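Local coordinates for protein ribonucleoside-diphosphate reductase subunit beta (PDB 2RCC) that probably serves as the di-iron small subunit of a class I ribonucleotide reductase, which converts ribonucleoside diphosphates into the deoxyribonucleotides needed for DNA synthesis, at residues V120-S125 with N217-L222. Sequence-based numbering, arbitrary orientation.
Sequences VVHNQS and NRDEQL
A single hydrogen bond, from H122 to D219, carries this whole buried contact between segments 120-125 and 217-222, whose nearest CA atoms, those of the same two residues, stand 9.3 Å apart. It belongs to the ferritin-like helical bundle of the ribonucleotide reductase small subunit and illustrates how a second-shell carboxylate can position a metal-site histidine. H122 on helix 106-133 probably binds one iron of the di-iron site, and E220 on helix 207-237 the other, as in related small subunits. The imidazole leaves ND1 on the side away from D219 and gives NE2 to OD2 of D219 at 2.6 Å, in a nearly straight bond (N-H...O 173°). The carboxylate accepts with the anti lone pair of OD2, the one turned away from OD1, and its plane lies only 14° from that of the ring. H122 holds CG beside its backbone N and anti to the carbonyl carbon (chi1 -61°), which, with CB already directed at segment 217-222, brings NE2 to the carboxylate. OD2 takes a second hydrogen bond, from the indole NE1 of W53, so two donors grip it; the resulting H122–D219–W53 chain resembles the His-Asp-Trp chain that leads from the iron site in class I relatives. Replacing H122 with a leucine would probably cost one iron a ligand and leave OD2 of D219 with only the tryptophan of these two donors. The other oxygen of D219, OD1, is engaged within its own helix, forming a salt bridge of 3.0 Å to NH1 of R218, whose guanidinium meets the carboxylate edge-on.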
ATOM      1  N   VAL A 120       1.406   3.948  -7.688  1.00 20.16           N
ATOM      2  CA  VAL A 120       2.221   3.060  -8.512  1.00 18.01           C
ATOM      3  C   VAL A 120       1.476   2.705  -9.791  1.00 18.79           C
ATOM      4  O   VAL A 120       2.024   2.822 -10.888  1.00 14.76           O
ATOM      5  CB  VAL A 120       2.665   1.765  -7.766  1.00 19.34           C
ATOM      6  CG1 VAL A 120       3.185   0.733  -8.755  1.00 17.98           C
ATOM      7  CG2 VAL A 120       3.751   2.078  -6.688  1.00 16.63           C
ATOM      8  N   VAL A 121       0.230   2.280  -9.645  1.00 17.21           N
ATOM      9  CA  VAL A 121      -0.600   1.933 -10.781  1.00 14.96           C
ATOM     10  C   VAL A 121      -0.931   3.150 -11.703  1.00 16.14           C
ATOM     11  O   VAL A 121      -0.890   3.016 -12.947  1.00 16.44           O
ATOM     12  CB  VAL A 121      -1.883   1.198 -10.378  1.00 16.46           C
ATOM     13  CG1 VAL A 121      -2.721   0.903 -11.638  1.00 12.99           C
ATOM     14  CG2 VAL A 121      -1.543  -0.134  -9.633  1.00 13.98           C
ATOM     15  N   HIS A 122      -1.169   4.315 -11.098  1.00 17.46           N
ATOM     16  CA  HIS A 122      -1.376   5.556 -11.870  1.00 16.44           C
ATOM     17  C   HIS A 122      -0.131   5.860 -12.705  1.00 18.00           C
ATOM     18  O   HIS A 122      -0.235   6.101 -13.900  1.00 16.72           O
ATOM     19  CB  HIS A 122      -1.721   6.777 -10.999  1.00 15.20           C
ATOM     20  CG  HIS A 122      -2.987   6.624 -10.197  1.00  8.20           C
ATOM     21  ND1 HIS A 122      -3.353   7.497  -9.195  1.00 13.94           N
ATOM     22  CD2 HIS A 122      -3.945   5.667 -10.232  1.00 14.74           C
ATOM     23  CE1 HIS A 122      -4.502   7.105  -8.670  1.00 15.40           C
ATOM     24  NE2 HIS A 122      -4.892   6.005  -9.295  1.00 10.20           N
ATOM     25  N   ASN A 123       1.037   5.816 -12.093  1.00 19.15           N
ATOM     26  CA  ASN A 123       2.267   6.088 -12.836  1.00 20.58           C
ATOM     27  C   ASN A 123       2.513   5.110 -13.995  1.00 21.13           C
ATOM     28  O   ASN A 123       2.884   5.523 -15.111  1.00 21.03           O
ATOM     29  CB  ASN A 123       3.476   6.146 -11.915  1.00 25.17           C
ATOM     30  CG  ASN A 123       4.728   6.632 -12.648  1.00 35.14           C
ATOM     31  OD1 ASN A 123       4.825   7.802 -13.076  1.00 49.57           O
ATOM     32  ND2 ASN A 123       5.676   5.730 -12.825  1.00 41.60           N
ATOM     33  N   GLN A 124       2.273   3.830 -13.760  1.00 19.40           N
ATOM     34  CA  GLN A 124       2.403   2.830 -14.823  1.00 19.57           C
ATOM     35  C   GLN A 124       1.363   3.019 -15.968  1.00 19.22           C
ATOM     36  O   GLN A 124       1.652   2.701 -17.134  1.00 19.20           O
ATOM     37  CB  GLN A 124       2.368   1.420 -14.214  1.00 22.41           C
ATOM     38  CG  GLN A 124       2.479   0.278 -15.221  1.00 21.90           C
ATOM     39  CD  GLN A 124       1.174  -0.414 -15.489  1.00 22.83           C
ATOM     40  OE1 GLN A 124       0.346  -0.608 -14.580  1.00 25.10           O
ATOM     41  NE2 GLN A 124       1.016  -0.893 -16.716  1.00 23.13           N
ATOM     42  N   SER A 125       0.168   3.492 -15.617  1.00 17.36           N
ATOM     43  CA  SER A 125      -0.883   3.770 -16.581  0.50 16.65           C
ATOM     44  C   SER A 125      -0.477   4.923 -17.505  1.00 16.08           C
ATOM     45  O   SER A 125      -0.795   4.917 -18.685  1.00 15.77           O
ATOM     46  CB  SER A 125      -2.204   4.085 -15.859  0.50 16.54           C
ATOM     47  OG  SER A 125      -2.599   3.022 -15.010  0.50 14.38           O
ATOM     48  N   ASN A 217      -8.556   9.963 -11.737  0.50 19.89           N
ATOM     49  CA  ASN A 217      -9.211  11.125 -11.133  0.50 20.88           C
ATOM     50  C   ASN A 217     -10.236  10.670 -10.048  0.50 21.58           C
ATOM     51  O   ASN A 217     -10.354  11.327  -9.016  0.50 21.81           O
ATOM     52  CB  ASN A 217      -9.835  11.976 -12.264  0.50 22.18           C
ATOM     53  CG  ASN A 217      -9.994  13.468 -11.937  0.50 23.93           C
ATOM     54  OD1 ASN A 217      -9.496  14.001 -10.948  0.50 28.47           O
ATOM     55  ND2 ASN A 217     -10.662  14.161 -12.855  0.50 25.90           N
ATOM     56  N   ARG A 218     -10.942   9.551 -10.276  1.00 21.73           N
ATOM     57  CA  ARG A 218     -11.876   8.955  -9.306  1.00 23.46           C
ATOM     58  C   ARG A 218     -11.112   8.511  -8.027  1.00 23.22           C
ATOM     59  O   ARG A 218     -11.541   8.765  -6.898  1.00 20.51           O
ATOM     60  CB  ARG A 218     -12.619   7.751  -9.903  1.00 23.78           C
ATOM     61  CG  ARG A 218     -13.339   6.839  -8.869  1.00 30.55           C
ATOM     62  CD  ARG A 218     -14.260   5.735  -9.434  1.00 34.36           C
ATOM     63  NE  ARG A 218     -13.819   4.476 -10.111  1.00 42.01           N
ATOM     64  CZ  ARG A 218     -12.601   3.902 -10.265  1.00 43.21           C
ATOM     65  NH1 ARG A 218     -11.417   4.379  -9.795  1.00 30.94           N
ATOM     66  NH2 ARG A 218     -12.586   2.758 -10.960  1.00 34.25           N
ATOM     67  N   ASP A 219      -9.996   7.822  -8.222  1.00 21.77           N
ATOM     68  CA  ASP A 219      -9.134   7.447  -7.090  1.00 19.34           C
ATOM     69  C   ASP A 219      -8.684   8.701  -6.336  1.00 22.27           C
ATOM     70  O   ASP A 219      -8.669   8.730  -5.110  1.00 20.95           O
ATOM     71  CB  ASP A 219      -7.869   6.750  -7.562  1.00 16.31           C
ATOM     72  CG  ASP A 219      -8.103   5.366  -8.126  1.00 22.35           C
ATOM     73  OD1 ASP A 219      -9.123   4.736  -7.869  1.00 17.91           O
ATOM     74  OD2 ASP A 219      -7.176   4.874  -8.783  1.00 22.69           O
ATOM     75  N   GLU A 220      -8.287   9.729  -7.072  1.00 22.01           N
ATOM     76  CA  GLU A 220      -7.854  10.962  -6.410  1.00 19.76           C
ATOM     77  C   GLU A 220      -8.939  11.564  -5.543  1.00 17.48           C
ATOM     78  O   GLU A 220      -8.635  12.046  -4.497  1.00 21.64           O
ATOM     79  CB  GLU A 220      -7.378  11.991  -7.392  1.00 21.21           C
ATOM     80  CG  GLU A 220      -6.082  11.637  -8.089  1.00 19.81           C
ATOM     81  CD  GLU A 220      -5.602  12.812  -8.931  1.00 27.64           C
ATOM     82  OE1 GLU A 220      -6.420  13.353  -9.714  1.00 32.53           O
ATOM     83  OE2 GLU A 220      -4.407  13.163  -8.807  1.00 27.74           O
ATOM     84  N   GLN A 221     -10.207  11.444  -5.923  1.00 20.25           N
ATOM     85  CA  GLN A 221     -11.274  12.020  -5.109  1.00 20.29           C
ATOM     86  C   GLN A 221     -11.372  11.353  -3.751  1.00 19.99           C
ATOM     87  O   GLN A 221     -11.640  12.038  -2.763  1.00 20.08           O
ATOM     88  CB  GLN A 221     -12.644  12.015  -5.819  1.00 23.00           C
ATOM     89  CG  GLN A 221     -12.697  12.644  -7.219  1.00 27.94           C
ATOM     90  CD  GLN A 221     -11.882  13.919  -7.350  1.00 33.33           C
ATOM     91  OE1 GLN A 221     -12.161  14.898  -6.664  1.00 31.21           O
ATOM     92  NE2 GLN A 221     -10.898  13.929  -8.265  1.00 30.84           N
ATOM     93  N   LEU A 222     -11.160  10.039  -3.691  1.00 20.70           N
ATOM     94  CA  LEU A 222     -11.173   9.343  -2.411  1.00 19.82           C
ATOM     95  C   LEU A 222      -9.928   9.705  -1.572  1.00 20.34           C
ATOM     96  O   LEU A 222      -9.997   9.778  -0.346  1.00 19.06           O
ATOM     97  CB  LEU A 222     -11.347   7.843  -2.608  1.00 21.73           C
ATOM     98  CG  LEU A 222     -12.689   7.375  -3.187  1.00 23.15           C
ATOM     99  CD1 LEU A 222     -12.705   5.832  -3.385  1.00 22.11           C
ATOM    100  CD2 LEU A 222     -13.824   7.773  -2.282  1.00 24.82           C
TER